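Local coordinates for protein tannase (Lactobacillus plantarum, PDB 3WA7) that probably hydrolyses the galloyl ester bonds of tannins and related gallate esters, releasing gallic acid, as a bacterial tannase with the alpha/beta-hydrolase fold, at residues Leu209-Met214 / Ala393-Ser398; Tyr399-Ser404 / Ala431-Asn436. All coordinates share one frame; numbering follows the deposited sequence.

Interaction 1 (Leu209-Met214 / Ala393-Ser398)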
loop_
_atom_site.group_PDB
_atom_site.type_symbol
_atom_site.label_atom_id
_atom_site.label_comp_id
_atom_site.label_asym_id
_atom_site.label_seq_id
_atom_site.Cartn_x
_atom_site.Cartn_y
_atom_site.Cartn_z
ATOM N N LEU A 209 -0.210 -1.344 -11.242
ATOM C CA LEU A 209 -0.067 -2.722 -11.692
ATOM C C LEU A 209 0.089 -2.949 -13.192
ATOM O O LEU A 209 0.859 -3.818 -13.605
ATOM C CB LEU A 209 -1.245 -3.552 -11.159
ATOM C CG LEU A 209 -1.473 -3.440 -9.646
ATOM C CD1 LEU A 209 -2.698 -4.256 -9.256
ATOM C CD2 LEU A 209 -0.235 -3.924 -8.884
ATOM N N GLU A 210 -0.620 -2.171 -14.004
ATOM C CA GLU A 210 -0.559 -2.336 -15.453
ATOM C C GLU A 210 0.769 -1.878 -16.056
ATOM O O GLU A 210 1.003 -2.053 -17.249
ATOM C CB GLU A 210 -1.717 -1.591 -16.133
ATOM C CG GLU A 210 -1.616 -0.076 -16.075
ATOM C CD GLU A 210 -2.302 0.520 -14.862
ATOM O OE1 GLU A 210 -2.249 -0.096 -13.778
ATOM O OE2 GLU A 210 -2.892 1.616 -14.996
ATOM N N HIS A 211 1.636 -1.292 -15.233
ATOM C CA HIS A 211 2.938 -0.838 -15.716
ATOM C C HIS A 211 4.060 -1.420 -14.859
ATOM O O HIS A 211 5.238 -1.143 -15.099
ATOM C CB HIS A 211 3.023 0.690 -15.685
ATOM C CG HIS A 211 1.954 1.368 -16.485
ATOM N ND1 HIS A 211 1.059 2.254 -15.927
ATOM C CD2 HIS A 211 1.630 1.280 -17.796
ATOM C CE1 HIS A 211 0.226 2.679 -16.860
ATOM N NE2 HIS A 211 0.551 2.104 -18.003
ATOM N N ALA A 212 3.686 -2.229 -13.870
ATOM C CA ALA A 212 4.653 -2.845 -12.960
ATOM C C ALA A 212 5.556 -3.878 -13.622
ATOM O O ALA A 212 6.694 -4.069 -13.192
ATOM C CB ALA A 212 3.926 -3.480 -11.775
ATOM N N ASP A 213 5.058 -4.557 -14.652
ATOM C CA ASP A 213 5.879 -5.551 -15.338
ATOM C C ASP A 213 7.033 -4.872 -16.059
ATOM O O ASP A 213 8.170 -5.347 -16.004
ATOM C CB ASP A 213 5.047 -6.362 -16.336
ATOM C CG ASP A 213 4.126 -7.353 -15.649
ATOM O OD1 ASP A 213 4.580 -7.998 -14.679
ATOM O OD2 ASP A 213 2.965 -7.495 -16.085
HETATM N N MSE A 214 6.738 -3.768 -16.740
HETATM C CA MSE A 214 7.770 -3.025 -17.454
HETATM C C MSE A 214 8.803 -2.465 -16.480
HETATM O O MSE A 214 10.001 -2.489 -16.754
HETATM C CB MSE A 214 7.158 -1.869 -18.249
HETATM C CG MSE A 214 6.382 -2.300 -19.473
HETATM SE SE MSE A 214 5.760 -0.754 -20.455
HETATM C CE MSE A 214 4.419 -0.162 -19.229
ATOM N N ALA A 393 -9.167 3.029 -12.825
ATOM C CA ALA A 393 -9.851 3.424 -11.601
ATOM C C ALA A 393 -9.139 3.009 -10.315
ATOM O O ALA A 393 -9.236 3.707 -9.301
ATOM C CB ALA A 393 -11.276 2.867 -11.604
ATOM N N ILE A 394 -8.428 1.885 -10.335
ATOM C CA ILE A 394 -7.745 1.451 -9.120
ATOM C C ILE A 394 -6.260 1.799 -9.083
ATOM O O ILE A 394 -5.525 1.320 -8.219
ATOM C CB ILE A 394 -7.913 -0.068 -8.861
ATOM C CG1 ILE A 394 -7.199 -0.883 -9.938
ATOM C CG2 ILE A 394 -9.392 -0.420 -8.792
ATOM C CD1 ILE A 394 -7.091 -2.356 -9.579
ATOM N N ASN A 395 -5.827 2.640 -10.016
ATOM C CA ASN A 395 -4.435 3.080 -10.063
ATOM C C ASN A 395 -4.410 4.485 -9.453
ATOM O O ASN A 395 -4.998 5.416 -10.003
ATOM C CB ASN A 395 -3.938 3.135 -11.512
ATOM C CG ASN A 395 -2.447 3.435 -11.612
ATOM O OD1 ASN A 395 -1.843 3.958 -10.676
ATOM N ND2 ASN A 395 -1.851 3.116 -12.759
ATOM N N PRO A 396 -3.744 4.654 -8.301
ATOM C CA PRO A 396 -3.682 5.972 -7.662
ATOM C C PRO A 396 -3.216 7.086 -8.604
ATOM O O PRO A 396 -3.700 8.212 -8.532
ATOM C CB PRO A 396 -2.706 5.749 -6.507
ATOM C CG PRO A 396 -2.942 4.316 -6.144
ATOM C CD PRO A 396 -3.018 3.650 -7.503
ATOM N N LEU A 397 -2.279 6.761 -9.489
ATOM C CA LEU A 397 -1.734 7.740 -10.424
ATOM C C LEU A 397 -2.767 8.393 -11.340
ATOM O O LEU A 397 -2.619 9.558 -11.714
ATOM C CB LEU A 397 -0.645 7.090 -11.284
ATOM C CG LEU A 397 0.534 6.422 -10.570
ATOM C CD1 LEU A 397 1.545 5.967 -11.616
ATOM C CD2 LEU A 397 1.188 7.389 -9.591
ATOM N N SER A 398 -3.802 7.642 -11.706
ATOM C CA SER A 398 -4.847 8.143 -12.595
ATOM C C SER A 398 -5.472 9.448 -12.115
ATOM O O SER A 398 -5.827 10.308 -12.918
ATOM C CB SER A 398 -5.953 7.092 -12.746
ATOM O OG SER A 398 -5.450 5.909 -13.337
HETATM O O HOH W 1 -2.746 -0.020 -9.830
#
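Glu-210 and Asn-395 join helix 209-220 of this alpha/beta-hydrolase to the loop between helices 388-393 and 398-401. The close part of the contact is polar. Asn-395 ND2 donates to Glu-210 OE2 at 2.9 Å, and the bond is fairly straight, 163° at the hydrogen. OE2 lies nearly in the amide plane, but the donor meets it from above the carboxylate plane. The two flat groups are turned 80° against each other. ND2 is also bonded to Asn-208 OD1, so two oxygens hold the buried amide nitrogen. His-211 ND1 shares that Asn-208 oxygen. With chi1 at 70°, Glu-210 CG lies over the centre of the His-211 ring, 3.4 Å above its plane. A bend at chi2 then turns the carboxylate to the loop.

On the looser side a water bridges the backbones of Leu-209 and Ile-394. It accepts from Leu-209 N and gives only a weak bond to Ile-394 O. Glu-210 and His-211 are partly exposed. The amide oxygen serves its own loop in an Asx turn before helix 398-401: Asn-395 OD1 accepts from Leu-397 N at 3.1 Å.

Interaction 2 (Tyr399-Ser404 / Ala431-Asn436)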
loop_
_atom_site.group_PDB
_atom_site.type_symbol
_atom_site.label_atom_id
_atom_site.label_comp_id
_atom_site.label_asym_id
_atom_site.label_seq_id
_atom_site.Cartn_x
_atom_site.Cartn_y
_atom_site.Cartn_z
ATOM N N TYR A 399 -5.600 9.593 -10.803
ATOM C CA TYR A 399 -6.219 10.779 -10.225
ATOM C C TYR A 399 -5.305 11.995 -10.154
ATOM O O TYR A 399 -5.759 13.101 -9.869
ATOM C CB TYR A 399 -6.768 10.441 -8.840
ATOM C CG TYR A 399 -7.730 9.280 -8.885
ATOM C CD1 TYR A 399 -7.271 7.964 -8.796
ATOM C CD2 TYR A 399 -9.089 9.491 -9.105
ATOM C CE1 TYR A 399 -8.143 6.890 -8.932
ATOM C CE2 TYR A 399 -9.967 8.424 -9.243
ATOM C CZ TYR A 399 -9.491 7.129 -9.158
ATOM O OH TYR A 399 -10.358 6.073 -9.298
ATOM N N LEU A 400 -4.020 11.793 -10.422
ATOM C CA LEU A 400 -3.062 12.892 -10.389
ATOM C C LEU A 400 -2.881 13.481 -11.787
ATOM O O LEU A 400 -2.423 14.613 -11.937
ATOM C CB LEU A 400 -1.712 12.406 -9.849
ATOM C CG LEU A 400 -1.744 11.672 -8.503
ATOM C CD1 LEU A 400 -0.330 11.251 -8.113
ATOM C CD2 LEU A 400 -2.347 12.571 -7.432
ATOM N N THR A 401 -3.251 12.713 -12.807
ATOM C CA THR A 401 -3.122 13.167 -14.190
ATOM C C THR A 401 -4.426 13.746 -14.733
ATOM O O THR A 401 -4.411 14.598 -15.620
ATOM C CB THR A 401 -2.667 12.019 -15.114
ATOM O OG1 THR A 401 -3.609 10.943 -15.042
ATOM C CG2 THR A 401 -1.297 11.509 -14.691
ATOM N N THR A 402 -5.552 13.276 -14.202
ATOM C CA THR A 402 -6.864 13.753 -14.628
ATOM C C THR A 402 -7.697 14.078 -13.394
ATOM O O THR A 402 -7.714 13.308 -12.435
ATOM C CB THR A 402 -7.611 12.684 -15.453
ATOM O OG1 THR A 402 -6.843 12.352 -16.618
ATOM C CG2 THR A 402 -8.977 13.203 -15.889
ATOM N N THR A 403 -8.383 15.219 -13.419
ATOM C CA THR A 403 -9.210 15.633 -12.290
ATOM C C THR A 403 -10.543 14.896 -12.283
ATOM O O THR A 403 -11.313 14.978 -13.243
ATOM C CB THR A 403 -9.495 17.155 -12.322
ATOM O OG1 THR A 403 -8.262 17.879 -12.247
ATOM C CG2 THR A 403 -10.378 17.555 -11.153
ATOM N N SER A 404 -10.808 14.170 -11.201
ATOM C CA SER A 404 -12.059 13.432 -11.059
ATOM C C SER A 404 -12.277 13.087 -9.595
ATOM O O SER A 404 -13.163 12.303 -9.256
ATOM C CB SER A 404 -12.030 12.140 -11.882
ATOM O OG SER A 404 -11.232 11.145 -11.255
ATOM N N ALA A 431 5.910 9.219 -5.826
ATOM C CA ALA A 431 6.452 10.330 -5.057
ATOM C C ALA A 431 6.696 11.577 -5.907
ATOM O O ALA A 431 6.356 12.692 -5.505
ATOM C CB ALA A 431 7.746 9.904 -4.369
ATOM N N ILE A 432 7.287 11.398 -7.082
ATOM C CA ILE A 432 7.571 12.543 -7.935
ATOM C C ILE A 432 6.304 13.135 -8.530
ATOM O O ILE A 432 6.165 14.355 -8.609
ATOM C CB ILE A 432 8.554 12.170 -9.062
ATOM C CG1 ILE A 432 9.903 11.789 -8.445
ATOM C CG2 ILE A 432 8.722 13.344 -10.031
ATOM C CD1 ILE A 432 10.943 11.338 -9.458
HETATM N N MSE A 433 5.370 12.280 -8.938
HETATM C CA MSE A 433 4.128 12.788 -9.507
HETATM C C MSE A 433 3.374 13.605 -8.464
HETATM O O MSE A 433 2.774 14.627 -8.787
HETATM C CB MSE A 433 3.248 11.647 -10.018
HETATM C CG MSE A 433 2.073 12.144 -10.842
HETATM SE SE MSE A 433 1.129 10.726 -11.741
HETATM C CE MSE A 433 2.658 9.803 -12.441
ATOM N N LEU A 434 3.412 13.160 -7.209
ATOM C CA LEU A 434 2.736 13.890 -6.139
ATOM C C LEU A 434 3.362 15.272 -5.979
ATOM O O LEU A 434 2.657 16.279 -5.888
ATOM C CB LEU A 434 2.836 13.118 -4.819
ATOM C CG LEU A 434 1.911 11.900 -4.708
ATOM C CD1 LEU A 434 2.329 11.029 -3.525
ATOM C CD2 LEU A 434 0.470 12.376 -4.550
ATOM N N GLU A 435 4.692 15.311 -5.951
ATOM C CA GLU A 435 5.417 16.568 -5.809
ATOM C C GLU A 435 5.120 17.483 -6.994
ATOM O O GLU A 435 4.891 18.682 -6.825
ATOM C CB GLU A 435 6.926 16.305 -5.720
ATOM C CG GLU A 435 7.762 17.541 -5.381
ATOM C CD GLU A 435 7.908 18.514 -6.544
ATOM O OE1 GLU A 435 8.304 19.677 -6.302
ATOM O OE2 GLU A 435 7.643 18.120 -7.700
ATOM N N ASN A 436 5.130 16.905 -8.193
ATOM C CA ASN A 436 4.875 17.651 -9.419
ATOM C C ASN A 436 3.514 18.329 -9.421
ATOM O O ASN A 436 3.339 19.374 -10.044
ATOM C CB ASN A 436 4.943 16.724 -10.638
ATOM C CG ASN A 436 6.361 16.368 -11.030
ATOM O OD1 ASN A 436 6.569 15.559 -11.932
ATOM N ND2 ASN A 436 7.341 16.969 -10.363
#
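Leu-400 crosses the selenomethionine side chain of Met-433 at a slant, with CB and CD1 against it. Leu-400 CD1 sits 3.7 Å from Met-433 CG, and Leu-400 CB is 3.8 Å from Met-433 SE. Met-433 reaches across because its CG is anti to the backbone N (chi1 -169°) and the chain stays extended through chi2. It bends only at chi3, about the CG-SE bond, which turns the terminal CE aside. The CA atoms of Leu-400 and Met-433 are 7.2 Å apart, the nearest such pair of the two segments.

Leu-434 adds a second apolar neighbour. Its CB points away from Leu-400, yet CD2 comes back to lie 3.8 Å from Leu-400 CD1. Leu-400 CD1 thus meets both Met-433 and Leu-434. In the alpha/beta-hydrolase fold this joins the short helix 398-401 to helix 425-436, the connecting helix of the beta-alpha-beta crossover between the parallel strands 410-414 and 440-444. Leu-434 also packs on Trp-411 and Ile-413 of the first strand and on Ile-441 of the second.

The outer margin is formed by Thr-401, an exposed residue. Its methyl turns inward, with CG2 3.9 Å from Met-433 SE. Its hydroxyl is used on its own helix, where OG1 bonds Ser-398 O.

Overall arrangement
Interactions 1 and 2 follow one another along the chain, since 393-398 runs straight into 399-404. Their centres are about 13 Å apart, on the same side of the chain centre. Tyr-399 OH is 2.6 Å from Ala-393 O, a probable hydrogen bond tying segment 399-404 back to 393-398. Leu-397 O also packs 3.9 Å from Met-433 SE. Interaction 1 is partly buried, whereas interaction 2 is buried. Ile-394 and Pro-396 of interaction 1 rest on helix 164-174, which follows Ser-163, the probable nucleophile of a Ser-163, His-451, Asp-419 triad. Interaction 2 borders strand 410-414, which precedes Asp-419 in the chain.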